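Local coordinates for spore coat polysaccharide biosynthesis protein spsE (Bacillus subtilis, PDB 1VLI), which probably acts as a synthase of the N-acylneuraminate-9-phosphate synthase family in the making of the spore coat polysaccharide, at residues A[38-43]-A[256-261]; A[142-147]-A[314-319]; A[188-193]-A[219-224]; A[328-333]-A[353-358]. All blocks are in the same frame, centred on the assembly; numbering follows the deposited sequence.

How the contacts relate
Three of the four contacts belong wholly or partly to the TIM-barrel-like NeuB part, and the last lies in the SAF (AFP-like) part. Contact 3 pairs two neighbouring barrel strands, with the side chain of Ser224 about 6 Å from the bound zinc ion, which His226 and His248 hold. Contact 1 joins two loops that follow barrel strands; there the side chain of Asp259 is about 7 Å from the zinc. Contact 2 ties a barrel loop to the start of the SAF region, its Ser142 side chain about 8 Å from the metal. Contact 4 lies far from contact 1, centres about 41 Å apart, but its nearest atoms are about 4 Å from contact 2.

Contact 1 (A[38-43]-A[256-261]); sequences NHDGKL and PGADHS
Asn38 and His260 stack flat against each other, while Asp40 meets the same imidazole at its edge. In the stack the amide and ring planes are 22° apart, and the two side chains run past one another in opposite directions. OD1 of Asn38 sits over the centre of the His260 ring, and CB of Asn38 packs 3.5 Å from CE1 of His260.

Among the hydrogen bonds, NE2 of His260 donates to OD1 of Asp40 at 2.9 Å, almost straight at 176°. The carboxylate oxygen lies in the plane of the imidazole, whereas NE2 comes on the syn side of the carboxylate but tilted out of its plane; a second, weak bond reaches OD2. Asn38 OD1 accepts from the backbone N of Asp259 at 3.1 Å, in the carbonyl plane, and its ND2 is tied to Phe249 O. With chi1 at -69°, CG of Asn38 lies anti to the carbonyl carbon, which carries the amide alongside the ring. A water bonded to Asp259 OD2 at 2.7 Å also approaches Asn38 OD1, though that second link is weak.

The methyl CB of Ala258 adds a van der Waals contact, 3.6 Å from Asn38 OD1.

The Asp40 and Asn38 bonds join the loops after strands 30-36 and 244-248 in the barrel. With an alanine in place of His260, Asp40 would probably lose its straight donor and the Asn38 amide its stacking partner. Held by Asp40 at NE2 and by Thr250 OG1 at ND1, with Asn38 over one face, the imidazole is fixed in its rotation.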
loop_
_atom_site.group_PDB
_atom_site.type_symbol
_atom_site.label_atom_id
_atom_site.label_comp_id
_atom_site.label_asym_id
_atom_site.label_seq_id
_atom_site.Cartn_x
_atom_site.Cartn_y
_atom_site.Cartn_z
ATOM N N ASN A 38 13.293 -9.251 -1.448
ATOM C CA ASN A 38 14.262 -9.819 -2.384
ATOM C C ASN A 38 15.750 -9.698 -1.990
ATOM O O ASN A 38 16.633 -10.018 -2.790
ATOM C CB ASN A 38 14.047 -9.251 -3.794
ATOM C CG ASN A 38 12.738 -9.732 -4.448
ATOM O OD1 ASN A 38 12.072 -10.645 -3.960
ATOM N ND2 ASN A 38 12.384 -9.114 -5.573
ATOM N N HIS A 39 16.022 -9.255 -0.768
ATOM C CA HIS A 39 17.389 -9.270 -0.203
ATOM C C HIS A 39 17.773 -10.645 0.378
ATOM O O HIS A 39 18.912 -10.860 0.786
ATOM C CB HIS A 39 17.497 -8.215 0.897
ATOM C CG HIS A 39 16.391 -8.285 1.906
ATOM N ND1 HIS A 39 16.289 -9.303 2.828
ATOM C CD2 HIS A 39 15.344 -7.461 2.146
ATOM C CE1 HIS A 39 15.234 -9.104 3.597
ATOM N NE2 HIS A 39 14.640 -7.992 3.203
ATOM N N ASP A 40 16.785 -11.535 0.448
ATOM C CA ASP A 40 16.913 -12.906 0.919
ATOM C C ASP A 40 17.559 -13.032 2.311
ATOM O O ASP A 40 18.236 -14.011 2.583
ATOM C CB ASP A 40 17.662 -13.747 -0.124
ATOM C CG ASP A 40 16.855 -13.977 -1.417
ATOM O OD1 ASP A 40 15.590 -13.927 -1.390
ATOM O OD2 ASP A 40 17.419 -14.246 -2.512
ATOM N N GLY A 41 17.355 -12.039 3.176
ATOM C CA GLY A 41 17.977 -11.977 4.507
ATOM C C GLY A 41 19.470 -11.689 4.535
ATOM O O GLY A 41 20.137 -11.915 5.537
ATOM N N LYS A 42 20.004 -11.189 3.435
ATOM C CA LYS A 42 21.412 -10.850 3.350
ATOM C C LYS A 42 21.547 -9.342 3.179
ATOM O O LYS A 42 21.091 -8.776 2.153
ATOM C CB LYS A 42 22.051 -11.589 2.177
ATOM C CG LYS A 42 21.884 -13.095 2.245
ATOM C CD LYS A 42 23.011 -13.812 1.509
ATOM C CE LYS A 42 22.610 -14.228 0.103
ATOM N NZ LYS A 42 21.472 -15.189 0.162
ATOM N N LEU A 43 22.161 -8.699 4.177
ATOM C CA LEU A 43 22.307 -7.237 4.218
ATOM C C LEU A 43 23.064 -6.670 3.028
ATOM O O LEU A 43 22.720 -5.606 2.521
ATOM C CB LEU A 43 22.973 -6.777 5.522
ATOM C CG LEU A 43 23.347 -5.286 5.618
ATOM C CD1 LEU A 43 22.126 -4.373 5.497
ATOM C CD2 LEU A 43 24.143 -4.963 6.875
ATOM N N PRO A 256 15.770 -18.358 -6.177
ATOM C CA PRO A 256 14.613 -19.178 -5.760
ATOM C C PRO A 256 13.502 -18.302 -5.183
ATOM O O PRO A 256 13.596 -17.822 -4.059
ATOM C CB PRO A 256 15.194 -20.135 -4.718
ATOM C CG PRO A 256 16.551 -19.560 -4.356
ATOM C CD PRO A 256 17.027 -18.790 -5.538
ATOM N N GLY A 257 12.454 -18.122 -5.980
ATOM C CA GLY A 257 11.613 -16.923 -5.941
ATOM C C GLY A 257 10.911 -16.519 -4.665
ATOM O O GLY A 257 9.839 -17.043 -4.367
ATOM N N ALA A 258 11.505 -15.581 -3.921
ATOM C CA ALA A 258 10.755 -14.752 -2.962
ATOM C C ALA A 258 9.648 -14.013 -3.754
ATOM O O ALA A 258 8.513 -14.487 -3.807
ATOM C CB ALA A 258 11.686 -13.777 -2.236
ATOM N N ASP A 259 9.978 -12.885 -4.386
ATOM C CA ASP A 259 9.184 -12.347 -5.511
ATOM C C ASP A 259 10.110 -12.167 -6.701
ATOM O O ASP A 259 10.015 -11.171 -7.409
ATOM C CB ASP A 259 8.586 -10.975 -5.182
ATOM C CG ASP A 259 7.551 -11.028 -4.069
ATOM O OD1 ASP A 259 6.354 -11.290 -4.359
ATOM O OD2 ASP A 259 7.846 -10.787 -2.876
ATOM N N HIS A 260 11.014 -13.117 -6.913
ATOM C CA HIS A 260 12.157 -12.896 -7.796
ATOM C C HIS A 260 11.818 -13.059 -9.255
ATOM O O HIS A 260 12.233 -12.257 -10.093
ATOM C CB HIS A 260 13.303 -13.847 -7.440
ATOM C CG HIS A 260 14.029 -13.473 -6.190
ATOM N ND1 HIS A 260 14.867 -12.383 -6.114
ATOM C CD2 HIS A 260 14.051 -14.049 -4.967
ATOM C CE1 HIS A 260 15.365 -12.294 -4.896
ATOM N NE2 HIS A 260 14.884 -13.293 -4.179
ATOM N N SER A 261 11.064 -14.113 -9.539
ATOM C CA SER A 261 10.885 -14.623 -10.904
ATOM C C SER A 261 10.219 -13.639 -11.851
ATOM O O SER A 261 10.527 -13.607 -13.058
ATOM C CB SER A 261 10.089 -15.930 -10.872
ATOM O OG SER A 261 8.980 -15.806 -10.002
HETATM O O HOH W 1 9.962 -9.192 -2.579
#

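Contact 2 (A[142-147]-A[314-319]); sequences SYEINH and AYRGIF
Arg316 reaches over the 142-147 loop and meets a different partner at almost every step. Its CB lies 3.6 Å from Asn146 OD1, CG passes the carbonyl O of Tyr143, and CD packs against CD2 of His147. A bend at chi2 (-140°) then turns the guanidinium toward Glu144. Arg316 NE and NH2 both reach Glu144 OE2, NE at 2.6 Å on the anti lone pair and NH2 from above the carboxylate plane, the guanidinium and carboxylate planes being 85° apart; NH1 goes to Val337 O. A leucine in place of Arg316 would probably leave the buried Glu144 carboxylate with less of its charge balanced, although Arg339 also bridges to OE2.

The Asn146 amide binds the backbone of Arg316 twice: OD1 takes its N-H, and ND2 donates to its O at 2.9 Å. Alongside, CG2 of Ile145 makes a CH-pi contact over one face of the Tyr315 ring, and Ala314 CB does the same to Tyr143, 4.0 Å from the ring centroid.

The contact fastens the loop between strand 138-140 and helix 148-155 to the chain leaving helix 310-313 for strand 317-320, beside strand 335-338.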
loop_
_atom_site.group_PDB
_atom_site.type_symbol
_atom_site.label_atom_id
_atom_site.label_comp_id
_atom_site.label_asym_id
_atom_site.label_seq_id
_atom_site.Cartn_x
_atom_site.Cartn_y
_atom_site.Cartn_z
ATOM N N SER A 142 -3.342 -2.186 -0.298
ATOM C CA SER A 142 -4.732 -2.242 -0.744
ATOM C C SER A 142 -5.689 -2.750 0.327
ATOM O O SER A 142 -6.775 -2.189 0.492
ATOM C CB SER A 142 -4.868 -3.109 -2.004
ATOM O OG SER A 142 -4.143 -2.548 -3.089
ATOM N N TYR A 143 -5.292 -3.795 1.061
ATOM C CA TYR A 143 -6.221 -4.454 2.005
ATOM C C TYR A 143 -6.480 -3.641 3.271
ATOM O O TYR A 143 -7.452 -3.895 3.979
ATOM C CB TYR A 143 -5.787 -5.888 2.335
ATOM C CG TYR A 143 -5.689 -6.765 1.113
ATOM C CD1 TYR A 143 -6.648 -6.677 0.088
ATOM C CD2 TYR A 143 -4.637 -7.674 0.960
ATOM C CE1 TYR A 143 -6.573 -7.471 -1.061
ATOM C CE2 TYR A 143 -4.549 -8.486 -0.193
ATOM C CZ TYR A 143 -5.528 -8.378 -1.193
ATOM O OH TYR A 143 -5.469 -9.159 -2.325
ATOM N N GLU A 144 -5.633 -2.647 3.518
ATOM C CA GLU A 144 -5.875 -1.651 4.551
ATOM C C GLU A 144 -6.578 -0.395 4.044
ATOM O O GLU A 144 -6.608 0.621 4.747
ATOM C CB GLU A 144 -4.556 -1.243 5.220
ATOM C CG GLU A 144 -4.033 -2.242 6.245
ATOM C CD GLU A 144 -3.607 -3.559 5.633
ATOM O OE1 GLU A 144 -2.808 -3.521 4.682
ATOM O OE2 GLU A 144 -4.051 -4.631 6.111
ATOM N N ILE A 145 -7.139 -0.426 2.837
ATOM C CA ILE A 145 -7.853 0.755 2.348
ATOM C C ILE A 145 -9.011 1.171 3.265
ATOM O O ILE A 145 -9.423 2.332 3.268
ATOM C CB ILE A 145 -8.348 0.576 0.904
ATOM C CG1 ILE A 145 -8.710 1.925 0.320
ATOM C CG2 ILE A 145 -9.558 -0.443 0.795
ATOM C CD1 ILE A 145 -8.877 1.868 -1.208
ATOM N N ASN A 146 -9.512 0.239 4.067
ATOM C CA ASN A 146 -10.671 0.505 4.921
ATOM C C ASN A 146 -10.295 0.460 6.389
ATOM O O ASN A 146 -11.170 0.412 7.246
ATOM C CB ASN A 146 -11.829 -0.477 4.609
ATOM C CG ASN A 146 -11.544 -1.891 5.100
ATOM O OD1 ASN A 146 -10.376 -2.262 5.301
ATOM N ND2 ASN A 146 -12.606 -2.698 5.297
ATOM N N HIS A 147 -8.996 0.496 6.684
ATOM C CA HIS A 147 -8.557 0.544 8.060
ATOM C C HIS A 147 -8.572 1.995 8.462
ATOM O O HIS A 147 -7.512 2.662 8.590
ATOM C CB HIS A 147 -7.152 -0.029 8.208
ATOM C CG HIS A 147 -6.759 -0.301 9.620
ATOM N ND1 HIS A 147 -7.347 0.331 10.698
ATOM C CD2 HIS A 147 -5.840 -1.150 10.135
ATOM C CE1 HIS A 147 -6.804 -0.115 11.815
ATOM N NE2 HIS A 147 -5.879 -1.007 11.502
ATOM N N ALA A 314 -11.101 -9.995 1.850
ATOM C CA ALA A 314 -9.684 -9.660 2.099
ATOM C C ALA A 314 -9.356 -8.307 2.766
ATOM O O ALA A 314 -8.292 -8.195 3.409
ATOM C CB ALA A 314 -8.835 -9.855 0.829
ATOM N N TYR A 315 -10.237 -7.304 2.627
ATOM C CA TYR A 315 -10.119 -6.063 3.407
ATOM C C TYR A 315 -10.285 -6.338 4.892
ATOM O O TYR A 315 -10.694 -7.433 5.275
ATOM C CB TYR A 315 -11.163 -5.052 3.000
ATOM C CG TYR A 315 -10.947 -4.490 1.642
ATOM C CD1 TYR A 315 -9.808 -4.831 0.897
ATOM C CD2 TYR A 315 -11.861 -3.590 1.088
ATOM C CE1 TYR A 315 -9.598 -4.311 -0.391
ATOM C CE2 TYR A 315 -11.649 -3.054 -0.219
ATOM C CZ TYR A 315 -10.526 -3.432 -0.933
ATOM O OH TYR A 315 -10.290 -2.923 -2.175
ATOM N N ARG A 316 -9.994 -5.345 5.731
ATOM C CA ARG A 316 -10.094 -5.546 7.178
ATOM C C ARG A 316 -11.541 -5.519 7.681
ATOM O O ARG A 316 -12.446 -5.009 6.996
ATOM C CB ARG A 316 -9.248 -4.518 7.932
ATOM C CG ARG A 316 -7.764 -4.499 7.530
ATOM C CD ARG A 316 -6.818 -4.330 8.716
ATOM N NE ARG A 316 -5.442 -4.615 8.341
ATOM C CZ ARG A 316 -4.429 -4.771 9.203
ATOM N NH1 ARG A 316 -4.601 -4.694 10.516
ATOM N NH2 ARG A 316 -3.234 -5.054 8.749
ATOM N N GLY A 317 -11.753 -6.088 8.864
ATOM C CA GLY A 317 -12.994 -5.958 9.589
ATOM C C GLY A 317 -12.726 -6.007 11.076
ATOM O O GLY A 317 -11.564 -6.099 11.516
ATOM N N ILE A 318 -13.799 -5.973 11.866
ATOM C CA ILE A 318 -13.651 -5.956 13.297
ATOM C C ILE A 318 -13.787 -7.362 13.870
ATOM O O ILE A 318 -14.808 -8.035 13.650
ATOM C CB ILE A 318 -14.678 -5.003 13.915
ATOM C CG1 ILE A 318 -14.477 -3.593 13.373
ATOM C CG2 ILE A 318 -14.528 -5.017 15.406
ATOM C CD1 ILE A 318 -15.479 -2.616 13.872
ATOM N N PHE A 319 -12.771 -7.786 14.624
ATOM C CA PHE A 319 -12.677 -9.167 15.101
ATOM C C PHE A 319 -12.431 -9.206 16.570
ATOM O O PHE A 319 -11.787 -8.316 17.087
ATOM C CB PHE A 319 -11.531 -9.887 14.401
ATOM C CG PHE A 319 -11.870 -10.360 13.021
ATOM C CD1 PHE A 319 -11.702 -9.527 11.924
ATOM C CD2 PHE A 319 -12.371 -11.646 12.820
ATOM C CE1 PHE A 319 -12.043 -9.961 10.629
ATOM C CE2 PHE A 319 -12.702 -12.094 11.540
ATOM C CZ PHE A 319 -12.539 -11.239 10.445
#

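Contact 3 (A[188-193]-A[219-224]); sequences IAIMHC and AVIGFS
Ile190 and Ile221 belong to two parallel strands, 188-193 and 220-225, joined through helix 208-215 in a beta-alpha-beta unit of the TIM-barrel fold. The backbones are zipped by five hydrogen bonds, from Val220 N to Ile188 O through Ser224 N to His192 O, and the segment axes cross at -34°. All twelve residues are buried, so neither face of the pair lies at the solvent and the contrast is one of fit alone.

Packing is tight where Met191, a selenomethionine, lies against Gly222. Its chain bends at both chi2 and chi3, which folds SE back over the neighbouring strand to 3.7 Å from Gly222 CA. A beta carbon at Gly222 would probably clash with this selenium. Ser224 shares the face and sends its OG to Glu246 OE1.

On the opposite face, which bears Ile190, Ile221, His192 and Phe223, CD1 of Ile221 reaches CB of Ile190 at 3.9 Å, and CD1 of Ile190 touches CB of Ala219. The looser fit is between the rings of His192 and Phe223: their planes are 25° apart, but they are offset with little overlap, the centroids 5.9 Å from each other. Helix 208-215 packs on this side, and the His192 ring is fixed by NE2 bonding to Ser204 O.

Back on the Met191 face, its terminal methyl CE comes within 3.4 Å of Ser224 OG.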
loop_
_atom_site.group_PDB
_atom_site.type_symbol
_atom_site.label_atom_id
_atom_site.label_comp_id
_atom_site.label_asym_id
_atom_site.label_seq_id
_atom_site.Cartn_x
_atom_site.Cartn_y
_atom_site.Cartn_z
ATOM N N ILE A 188 -1.951 13.593 -0.452
ATOM C CA ILE A 188 -2.457 12.233 -0.692
ATOM C C ILE A 188 -2.168 11.814 -2.123
ATOM O O ILE A 188 -2.302 12.624 -3.030
ATOM C CB ILE A 188 -3.958 12.208 -0.443
ATOM C CG1 ILE A 188 -4.255 12.624 0.984
ATOM C CG2 ILE A 188 -4.562 10.840 -0.751
ATOM C CD1 ILE A 188 -5.733 12.933 1.218
ATOM N N ALA A 189 -1.724 10.566 -2.306
ATOM C CA ALA A 189 -1.534 9.954 -3.635
ATOM C C ALA A 189 -2.297 8.633 -3.612
ATOM O O ALA A 189 -2.246 7.902 -2.611
ATOM C CB ALA A 189 -0.069 9.712 -3.956
ATOM N N ILE A 190 -2.983 8.331 -4.711
ATOM C CA ILE A 190 -3.873 7.159 -4.787
ATOM C C ILE A 190 -3.325 6.285 -5.905
ATOM O O ILE A 190 -3.223 6.752 -7.023
ATOM C CB ILE A 190 -5.314 7.620 -5.139
ATOM C CG1 ILE A 190 -5.821 8.641 -4.104
ATOM C CG2 ILE A 190 -6.270 6.418 -5.251
ATOM C CD1 ILE A 190 -7.258 9.074 -4.285
HETATM N N MSE A 191 -2.936 5.041 -5.606
HETATM C CA MSE A 191 -2.391 4.160 -6.639
HETATM C C MSE A 191 -3.497 3.249 -7.174
HETATM O O MSE A 191 -4.196 2.619 -6.413
HETATM C CB MSE A 191 -1.264 3.298 -6.118
HETATM C CG MSE A 191 -0.139 4.062 -5.326
HETATM SE SE MSE A 191 0.863 5.222 -6.485
HETATM C CE MSE A 191 2.063 3.904 -7.285
ATOM N N HIS A 192 -3.638 3.176 -8.481
ATOM C CA HIS A 192 -4.401 2.110 -9.110
ATOM C C HIS A 192 -3.518 0.890 -9.151
ATOM O O HIS A 192 -2.308 1.015 -9.262
ATOM C CB HIS A 192 -4.812 2.511 -10.532
ATOM C CG HIS A 192 -5.417 1.393 -11.319
ATOM N ND1 HIS A 192 -6.473 0.638 -10.849
ATOM C CD2 HIS A 192 -5.121 0.908 -12.546
ATOM C CE1 HIS A 192 -6.809 -0.253 -11.763
ATOM N NE2 HIS A 192 -6.012 -0.105 -12.803
ATOM N N CYS A 193 -4.117 -0.291 -9.122
ATOM C CA CYS A 193 -3.361 -1.476 -8.845
ATOM C C CYS A 193 -4.195 -2.725 -9.074
ATOM O O CYS A 193 -5.386 -2.715 -8.808
ATOM C CB CYS A 193 -2.988 -1.398 -7.364
ATOM S SG CYS A 193 -1.990 -2.758 -6.846
ATOM N N ALA A 219 -6.122 14.935 -5.431
ATOM C CA ALA A 219 -5.226 13.821 -5.163
ATOM C C ALA A 219 -4.280 13.740 -6.350
ATOM O O ALA A 219 -4.616 14.245 -7.446
ATOM C CB ALA A 219 -5.994 12.554 -5.008
ATOM N N VAL A 220 -3.082 13.176 -6.116
ATOM C CA VAL A 220 -2.157 12.801 -7.180
ATOM C C VAL A 220 -2.358 11.320 -7.424
ATOM O O VAL A 220 -2.365 10.551 -6.472
ATOM C CB VAL A 220 -0.655 13.010 -6.781
ATOM C CG1 VAL A 220 0.217 12.735 -7.992
ATOM C CG2 VAL A 220 -0.420 14.416 -6.248
ATOM N N ILE A 221 -2.466 10.908 -8.682
ATOM C CA ILE A 221 -2.808 9.511 -9.023
ATOM C C ILE A 221 -1.604 8.771 -9.608
ATOM O O ILE A 221 -0.957 9.273 -10.524
ATOM C CB ILE A 221 -4.009 9.458 -10.044
ATOM C CG1 ILE A 221 -5.229 10.231 -9.528
ATOM C CG2 ILE A 221 -4.467 8.018 -10.315
ATOM C CD1 ILE A 221 -6.006 9.512 -8.516
ATOM N N GLY A 222 -1.313 7.579 -9.083
ATOM C CA GLY A 222 -0.307 6.696 -9.697
ATOM C C GLY A 222 -0.786 5.322 -10.137
ATOM O O GLY A 222 -2.024 5.050 -10.282
ATOM N N PHE A 223 0.192 4.462 -10.385
ATOM C CA PHE A 223 -0.030 3.080 -10.809
ATOM C C PHE A 223 1.043 2.160 -10.220
ATOM O O PHE A 223 2.222 2.335 -10.518
ATOM C CB PHE A 223 0.054 3.035 -12.333
ATOM C CG PHE A 223 -0.141 1.668 -12.938
ATOM C CD1 PHE A 223 -1.285 0.917 -12.664
ATOM C CD2 PHE A 223 0.781 1.173 -13.865
ATOM C CE1 PHE A 223 -1.496 -0.343 -13.252
ATOM C CE2 PHE A 223 0.593 -0.092 -14.462
ATOM C CZ PHE A 223 -0.558 -0.849 -14.167
ATOM N N SER A 224 0.649 1.200 -9.376
ATOM C CA SER A 224 1.570 0.111 -9.013
ATOM C C SER A 224 1.370 -0.999 -10.022
ATOM O O SER A 224 0.259 -1.532 -10.160
ATOM C CB SER A 224 1.353 -0.420 -7.605
ATOM O OG SER A 224 1.133 0.650 -6.706
#

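Contact 4 (A[328-333]-A[353-358]); sequences EAFSED and ELLTSG
Phe330 and Leu355 run alongside each other, the leucine branch CD1 standing over one face of the phenyl ring. CD2 of the Phe330 ring is 4.2 Å from CB of Leu355, so the two side chains touch along their flanks rather than interlocking deeply. At the base of the ring the contact is closer: CB of Phe330 meets the backbone O of Leu355 at 3.6 Å. CG of Phe330 is anti to its own carbonyl carbon, with chi1 of -76°, and in this setting the ring lies along the leucine.

Thr356 makes the second meeting. Its methyl CG2 packs 3.9 Å from the CA of Ser331 and equally near the N of Glu332, while its CA lies 3.6 Å from the carbonyl O of Phe330. The hydroxyl OG1, on the other branch, is bonded to Phe352 O and so turns back to its own helix. No hydrogen bond passes between the two segments; the contact rests on van der Waals packing of side chains on backbone and on each other. Each segment is instead braced locally, as where Ser357 OG and N both bind Leu354 O, the hydroxyl at 2.8 Å.

Both segments belong to the SAF, or AFP-like, region. The loop 328-333 connects strand 317-320 to strand 335-338, and helix 352-356 lies against it. Ile335 of strand 335-338 touches Phe330, Leu355 and Thr356 alike, and Ile376 touches both Phe330 and Leu355, so the aromatic ring and the helix both rest on these two isoleucines.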
loop_
_atom_site.group_PDB
_atom_site.type_symbol
_atom_site.label_atom_id
_atom_site.label_comp_id
_atom_site.label_asym_id
_atom_site.label_seq_id
_atom_site.Cartn_x
_atom_site.Cartn_y
_atom_site.Cartn_z
ATOM N N GLU A 328 -20.653 -7.223 28.254
ATOM C CA GLU A 328 -19.296 -6.697 28.346
ATOM C C GLU A 328 -18.990 -5.560 27.330
ATOM O O GLU A 328 -19.250 -5.671 26.115
ATOM C CB GLU A 328 -18.302 -7.866 28.236
ATOM C CG GLU A 328 -16.833 -7.536 28.477
ATOM C CD GLU A 328 -15.901 -8.658 28.030
ATOM O OE1 GLU A 328 -16.371 -9.852 28.065
ATOM O OE2 GLU A 328 -14.688 -8.344 27.643
ATOM N N ALA A 329 -18.438 -4.462 27.850
ATOM C CA ALA A 329 -18.034 -3.324 27.036
ATOM C C ALA A 329 -16.995 -3.788 25.994
ATOM O O ALA A 329 -16.173 -4.653 26.283
ATOM C CB ALA A 329 -17.478 -2.205 27.920
ATOM N N PHE A 330 -17.088 -3.262 24.775
ATOM C CA PHE A 330 -16.113 -3.522 23.739
ATOM C C PHE A 330 -15.013 -2.547 23.998
ATOM O O PHE A 330 -15.288 -1.402 24.383
ATOM C CB PHE A 330 -16.677 -3.186 22.390
ATOM C CG PHE A 330 -17.641 -4.183 21.873
ATOM C CD1 PHE A 330 -17.209 -5.449 21.488
ATOM C CD2 PHE A 330 -18.986 -3.849 21.714
ATOM C CE1 PHE A 330 -18.100 -6.376 20.972
ATOM C CE2 PHE A 330 -19.884 -4.777 21.216
ATOM C CZ PHE A 330 -19.443 -6.045 20.840
ATOM N N SER A 331 -13.779 -2.984 23.782
ATOM C CA SER A 331 -12.642 -2.096 23.938
ATOM C C SER A 331 -11.453 -2.550 23.105
ATOM O O SER A 331 -11.427 -3.682 22.594
ATOM C CB SER A 331 -12.261 -1.999 25.411
ATOM O OG SER A 331 -11.519 -3.137 25.797
ATOM N N GLU A 332 -10.493 -1.637 22.947
ATOM C CA GLU A 332 -9.151 -1.903 22.418
ATOM C C GLU A 332 -8.601 -3.271 22.884
ATOM O O GLU A 332 -7.769 -3.872 22.218
ATOM C CB GLU A 332 -8.233 -0.791 22.943
ATOM C CG GLU A 332 -7.110 -0.306 22.032
ATOM C CD GLU A 332 -7.575 0.677 20.953
ATOM O OE1 GLU A 332 -8.441 1.539 21.238
ATOM O OE2 GLU A 332 -7.057 0.593 19.810
ATOM N N ASP A 333 -9.081 -3.769 24.020
ATOM C CA ASP A 333 -8.595 -5.021 24.580
ATOM C C ASP A 333 -9.288 -6.322 24.184
ATOM O O ASP A 333 -8.746 -7.392 24.442
ATOM C CB ASP A 333 -8.565 -4.922 26.103
ATOM C CG ASP A 333 -7.560 -3.901 26.583
ATOM O OD1 ASP A 333 -6.524 -3.686 25.906
ATOM O OD2 ASP A 333 -7.734 -3.247 27.619
ATOM N N GLU A 353 -14.479 2.972 16.369
ATOM C CA GLU A 353 -14.616 4.041 17.365
ATOM C C GLU A 353 -15.915 3.953 18.154
ATOM O O GLU A 353 -15.899 3.960 19.384
ATOM C CB GLU A 353 -14.478 5.409 16.702
ATOM C CG GLU A 353 -13.087 6.000 16.842
ATOM C CD GLU A 353 -12.722 6.903 15.672
ATOM O OE1 GLU A 353 -13.579 7.726 15.279
ATOM O OE2 GLU A 353 -11.578 6.786 15.147
ATOM N N LEU A 354 -17.031 3.837 17.442
ATOM C CA LEU A 354 -18.362 3.721 18.027
ATOM C C LEU A 354 -18.448 2.596 19.051
ATOM O O LEU A 354 -18.897 2.801 20.191
ATOM C CB LEU A 354 -19.374 3.473 16.910
ATOM C CG LEU A 354 -20.858 3.399 17.232
ATOM C CD1 LEU A 354 -21.350 4.771 17.609
ATOM C CD2 LEU A 354 -21.593 2.931 15.982
ATOM N N LEU A 355 -18.020 1.399 18.662
ATOM C CA LEU A 355 -18.103 0.272 19.590
ATOM C C LEU A 355 -17.218 0.477 20.828
ATOM O O LEU A 355 -17.662 0.245 21.913
ATOM C CB LEU A 355 -17.737 -1.031 18.881
ATOM C CG LEU A 355 -18.536 -1.559 17.691
ATOM C CD1 LEU A 355 -18.078 -2.985 17.437
ATOM C CD2 LEU A 355 -20.064 -1.525 17.982
ATOM N N THR A 356 -15.976 0.933 20.662
ATOM C CA THR A 356 -15.086 1.156 21.814
ATOM C C THR A 356 -15.420 2.399 22.639
ATOM O O THR A 356 -14.734 2.687 23.608
ATOM C CB THR A 356 -13.613 1.183 21.384
ATOM O OG1 THR A 356 -13.418 2.188 20.379
ATOM C CG2 THR A 356 -13.259 -0.119 20.673
ATOM N N SER A 357 -16.486 3.115 22.293
ATOM C CA SER A 357 -16.909 4.278 23.079
ATOM C C SER A 357 -17.949 3.901 24.143
ATOM O O SER A 357 -18.768 4.737 24.548
ATOM C CB SER A 357 -17.455 5.364 22.150
ATOM O OG SER A 357 -18.801 5.073 21.793
ATOM N N GLY A 358 -17.909 2.644 24.593
ATOM C CA GLY A 358 -18.755 2.187 25.677
ATOM C C GLY A 358 -19.952 1.353 25.274
ATOM O O GLY A 358 -20.900 1.198 26.039
#